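Local coordinates for protein nitroalkane oxidase (Podospora anserina, PDB 3MKH) that oxidises nitroalkanes to aldehydes or ketones with FAD, consuming oxygen and releasing nitrite and hydrogen peroxide, at residues 108-111 against 112-116; 256-259 against 260-263. All blocks are in the same frame, centred on the assembly; numbering follows the deposited sequence.

Contact 1 of 2, residues 108-111 against 112-116; sequences LAAG and PQHAE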
ATOM      1  N   LEU A 108     -11.155  29.737 -22.385  1.00 24.51           N
ATOM      2  CA  LEU A 108     -12.192  28.778 -22.780  1.00 27.67           C
ATOM      3  C   LEU A 108     -13.481  29.422 -23.314  1.00 30.19           C
ATOM      4  O   LEU A 108     -14.138  28.846 -24.175  1.00 30.27           O
ATOM      5  CB  LEU A 108     -12.528  27.809 -21.639  1.00 24.42           C
ATOM      6  CG  LEU A 108     -11.407  26.878 -21.148  1.00 25.70           C
ATOM      7  CD1 LEU A 108     -11.840  26.138 -19.897  1.00 24.04           C
ATOM      8  CD2 LEU A 108     -10.986  25.895 -22.232  1.00 34.69           C
ATOM      9  N   ALA A 109     -13.837  30.609 -22.829  1.00 25.08           N
ATOM     10  CA  ALA A 109     -15.205  31.096 -23.054  1.00 31.59           C
ATOM     11  C   ALA A 109     -15.345  32.575 -23.412  1.00 29.78           C
ATOM     12  O   ALA A 109     -16.456  33.067 -23.573  1.00 32.80           O
ATOM     13  CB  ALA A 109     -16.081  30.774 -21.836  1.00 30.35           C
ATOM     14  N   ALA A 110     -14.232  33.284 -23.517  1.00 26.73           N
ATOM     15  CA  ALA A 110     -14.291  34.715 -23.755  1.00 27.16           C
ATOM     16  C   ALA A 110     -15.176  35.024 -24.962  1.00 33.89           C
ATOM     17  O   ALA A 110     -15.190  34.271 -25.935  1.00 28.35           O
ATOM     18  CB  ALA A 110     -12.898  35.269 -23.980  1.00 30.44           C
ATOM     19  N   GLY A 111     -15.918  36.126 -24.881  1.00 33.83           N
ATOM     20  CA  GLY A 111     -16.567  36.693 -26.053  1.00 34.27           C
ATOM     21  C   GLY A 111     -15.807  37.933 -26.483  1.00 37.26           C
ATOM     22  O   GLY A 111     -14.810  38.302 -25.842  1.00 35.92           O
ATOM     23  N   PRO A 112     -16.267  38.597 -27.559  1.00 35.53           N
ATOM     24  CA  PRO A 112     -15.545  39.776 -28.056  1.00 34.99           C
ATOM     25  C   PRO A 112     -15.448  40.886 -27.009  1.00 33.11           C
ATOM     26  O   PRO A 112     -14.479  41.646 -26.996  1.00 38.61           O
ATOM     27  CB  PRO A 112     -16.392  40.237 -29.259  1.00 36.98           C
ATOM     28  CG  PRO A 112     -17.705  39.511 -29.141  1.00 36.14           C
ATOM     29  CD  PRO A 112     -17.422  38.242 -28.407  1.00 36.94           C
ATOM     30  N   GLN A 113     -16.436  40.962 -26.126  1.00 33.14           N
ATOM     31  CA  GLN A 113     -16.480  42.005 -25.103  1.00 36.34           C
ATOM     32  C   GLN A 113     -15.427  41.823 -24.013  1.00 34.96           C
ATOM     33  O   GLN A 113     -15.237  42.701 -23.171  1.00 36.46           O
ATOM     34  CB  GLN A 113     -17.871  42.072 -24.459  1.00 33.01           C
ATOM     35  CG  GLN A 113     -18.279  40.835 -23.652  1.00 35.80           C
ATOM     36  CD  GLN A 113     -18.819  39.703 -24.513  1.00 36.61           C
ATOM     37  OE1 GLN A 113     -18.330  39.453 -25.618  1.00 36.23           O
ATOM     38  NE2 GLN A 113     -19.830  39.001 -24.001  1.00 34.94           N
ATOM     39  N   HIS A 114     -14.747  40.684 -24.033  1.00 32.36           N
ATOM     40  CA  HIS A 114     -13.829  40.335 -22.954  1.00 32.94           C
ATOM     41  C   HIS A 114     -12.371  40.669 -23.245  1.00 36.20           C
ATOM     42  O   HIS A 114     -11.507  40.476 -22.393  1.00 32.74           O
ATOM     43  CB  HIS A 114     -13.986  38.861 -22.600  1.00 26.49           C
ATOM     44  CG  HIS A 114     -15.352  38.521 -22.094  1.00 27.94           C
ATOM     45  ND1 HIS A 114     -15.932  39.179 -21.030  1.00 31.45           N
ATOM     46  CD2 HIS A 114     -16.256  37.601 -22.506  1.00 30.35           C
ATOM     47  CE1 HIS A 114     -17.132  38.675 -20.805  1.00 26.76           C
ATOM     48  NE2 HIS A 114     -17.353  37.718 -21.690  1.00 29.71           N
ATOM     49  N   ALA A 115     -12.096  41.181 -24.440  1.00 32.21           N
ATOM     50  CA  ALA A 115     -10.715  41.427 -24.839  1.00 32.15           C
ATOM     51  C   ALA A 115     -10.099  42.492 -23.950  1.00 36.54           C
ATOM     52  O   ALA A 115      -8.911  42.418 -23.618  1.00 33.61           O
ATOM     53  CB  ALA A 115     -10.638  41.838 -26.309  1.00 39.12           C
ATOM     54  N   GLU A 116     -10.901  43.482 -23.559  1.00 28.84           N
ATOM     55  CA  GLU A 116     -10.393  44.551 -22.705  1.00 33.86           C
ATOM     56  C   GLU A 116      -9.897  44.032 -21.350  1.00 33.21           C
ATOM     57  O   GLU A 116      -9.031  44.654 -20.727  1.00 32.63           O
ATOM     58  CB  GLU A 116     -11.444  45.646 -22.484  1.00 37.32           C
ATOM     59  CG  GLU A 116     -12.759  45.157 -21.889  1.00 39.74           C
ATOM     60  CD  GLU A 116     -13.654  46.306 -21.425  1.00 45.66           C
ATOM     61  OE1 GLU A 116     -13.169  47.166 -20.663  1.00 53.88           O
ATOM     62  OE2 GLU A 116     -14.840  46.344 -21.817  1.00 52.41           O
TER
HETATM   63  O   HOH W   1     -18.418  34.976 -22.799  1.00 32.58           O
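His114 turns back alongside Ala110 and Gly111 at a tight turn of the chain. Its backbone N donates to Gly111 O at 3.0 Å, the three-residue step of a 3-10 turn, with an N-H...O angle of 158°. Pro112 suits the start of this turn, where its missing N-H costs no bond. Along the side chain, CB lies 3.4 Å from Gly111 O and 4.0 Å from Ala110 CB. With CG anti to the carbonyl carbon (chi1 -62°), the imidazole swings back toward the preceding residues, and the edge of the ring is turned toward the backbone N of Gly111. At the tip, His114 NE2 is 3.1 Å from a water that donates to Ala109 O at 2.8 Å, so the water ties the ring to the backbone five residues earlier. One ring face is covered by Gln113, whose CG sits 3.7 Å above its centre. With Gln113 placed as it is, a CB on Gly111 would run into OE1. With an alanine at His114 the water would probably lose its NE2 partner, and Gln113 CG the ring face on which it rests. The turn joins helix 90-109 to the short helix 115-118, where Glu116 forms a salt bridge with Lys253, and it packs against strand 255-257.

Contact 2 of 2, residues 256-259 against 260-263; sequences LCPA and GQGA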
ATOM      1  N   LEU A 256     -19.041  36.226 -17.915  1.00 28.00           N
ATOM      2  CA  LEU A 256     -18.265  35.370 -18.807  1.00 28.14           C
ATOM      3  C   LEU A 256     -19.067  34.145 -19.205  1.00 28.04           C
ATOM      4  O   LEU A 256     -19.140  33.801 -20.384  1.00 29.65           O
ATOM      5  CB  LEU A 256     -16.941  34.937 -18.159  1.00 24.88           C
ATOM      6  CG  LEU A 256     -16.084  33.962 -18.985  1.00 27.36           C
ATOM      7  CD1 LEU A 256     -15.499  34.649 -20.215  1.00 26.21           C
ATOM      8  CD2 LEU A 256     -14.937  33.345 -18.132  1.00 24.07           C
ATOM      9  N   CYS A 257     -19.652  33.475 -18.219  1.00 25.19           N
ATOM     10  CA  CYS A 257     -20.561  32.366 -18.483  1.00 27.50           C
ATOM     11  C   CYS A 257     -21.895  32.645 -17.846  1.00 28.53           C
ATOM     12  O   CYS A 257     -21.986  32.749 -16.621  1.00 26.58           O
ATOM     13  CB  CYS A 257     -20.019  31.046 -17.931  1.00 26.56           C
ATOM     14  SG  CYS A 257     -18.349  30.682 -18.507  1.00 28.00           S
ATOM     15  N   PRO A 258     -22.940  32.769 -18.678  1.00 28.59           N
ATOM     16  CA  PRO A 258     -24.300  32.995 -18.192  1.00 30.04           C
ATOM     17  C   PRO A 258     -24.778  31.785 -17.409  1.00 29.31           C
ATOM     18  O   PRO A 258     -24.232  30.683 -17.557  1.00 27.95           O
ATOM     19  CB  PRO A 258     -25.124  33.131 -19.488  1.00 34.92           C
ATOM     20  CG  PRO A 258     -24.116  33.427 -20.576  1.00 37.41           C
ATOM     21  CD  PRO A 258     -22.875  32.701 -20.153  1.00 30.58           C
ATOM     22  N   ALA A 259     -25.816  31.981 -16.606  1.00 29.25           N
ATOM     23  CA  ALA A 259     -26.317  30.908 -15.761  1.00 25.92           C
ATOM     24  C   ALA A 259     -26.543  29.619 -16.543  1.00 31.39           C
ATOM     25  O   ALA A 259     -27.203  29.611 -17.589  1.00 33.38           O
ATOM     26  CB  ALA A 259     -27.592  31.348 -15.042  1.00 32.65           C
ATOM     27  N   GLY A 260     -25.993  28.523 -16.035  1.00 28.16           N
ATOM     28  CA  GLY A 260     -26.151  27.244 -16.695  1.00 31.31           C
ATOM     29  C   GLY A 260     -24.985  26.865 -17.588  1.00 29.70           C
ATOM     30  O   GLY A 260     -24.905  25.735 -18.066  1.00 31.54           O
ATOM     31  N   GLN A 261     -24.071  27.796 -17.815  1.00 31.30           N
ATOM     32  CA  GLN A 261     -22.880  27.489 -18.604  1.00 30.81           C
ATOM     33  C   GLN A 261     -21.605  27.508 -17.757  1.00 32.20           C
ATOM     34  O   GLN A 261     -20.564  27.022 -18.189  1.00 29.83           O
ATOM     35  CB  GLN A 261     -22.751  28.457 -19.781  1.00 33.50           C
ATOM     36  CG  GLN A 261     -23.796  28.216 -20.885  1.00 38.09           C
ATOM     37  CD  GLN A 261     -23.882  29.365 -21.875  1.00 42.79           C
ATOM     38  OE1 GLN A 261     -22.865  29.910 -22.307  1.00 43.32           O
ATOM     39  NE2 GLN A 261     -25.107  29.746 -22.234  1.00 47.22           N
ATOM     40  N   GLY A 262     -21.691  28.068 -16.552  1.00 31.11           N
ATOM     41  CA  GLY A 262     -20.514  28.272 -15.713  1.00 25.45           C
ATOM     42  C   GLY A 262     -19.814  27.007 -15.245  1.00 26.52           C
ATOM     43  O   GLY A 262     -18.589  26.928 -15.262  1.00 28.17           O
ATOM     44  N   ALA A 263     -20.580  26.019 -14.803  1.00 24.66           N
ATOM     45  CA  ALA A 263     -19.986  24.805 -14.248  1.00 27.83           C
ATOM     46  C   ALA A 263     -19.104  24.063 -15.265  1.00 31.94           C
ATOM     47  O   ALA A 263     -18.000  23.613 -14.930  1.00 31.62           O
ATOM     48  CB  ALA A 263     -21.072  23.884 -13.684  1.00 29.13           C
TER
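A type II beta turn, residues 258 to 261, carries the chain from strand 255-257 into the long helix 262-298. It is closed by Gln261 N, which donates to Pro258 O at 2.9 Å with an N-H...O angle of 154°. Ala259 and Gly260 occupy the two central positions. Gly260 has a positive phi (97°), and a CB there would run into Ala259 O, which is why glycine is the natural residue at this corner. The Gln261 side chain returns over the turn: its CB is 3.5 Å from Pro258 O, and beyond CG the chain runs extended and crosses the proline ring at a slant. OE1 ends 3.5 Å from Pro258 CD, a van der Waals contact of the amide with the ring's CH2 groups on the exposed side. On the buried side, Cys257 CB rests 3.6 Å from Gly262 CA, so the last strand residue meets the helix start directly, a backbone carbon serving as the surface. Cys257 is small and nonpolar enough to be enclosed there. Gly260 and Gly262 make backbone hydrogen bonds with Val206, fastening the turn to the first residue of strand 206-212. Leu256 and Cys257 both face Ile208 of the same strand, the mark of a classic beta bulge. Bulge and type II turn together form the junction at which the beta domain of the acyl-CoA dehydrogenase fold passes into its C-terminal helical domain.

In the fold
From the N terminus the chain comes along helix 90-109 and turns at contact 1, where a three-residue backbone bond closes the loop, into the short helix 115-118. It then builds the beta sheet, whose strand 255-257 leads into contact 2 and so to helix 262-298. The two local closures stand in series, neither nested nor crossed, yet the fold brings their centres within about 14 Å. Leu256 joins them: its CD1 lies 3.7 Å from Ala110 CA and 3.8 Å from His114 CD2, while Cys257 SG is 4.0 Å from Ala109 CB. Nonpolar packing thus sets the end of helix 90-109 against the exit from the sheet.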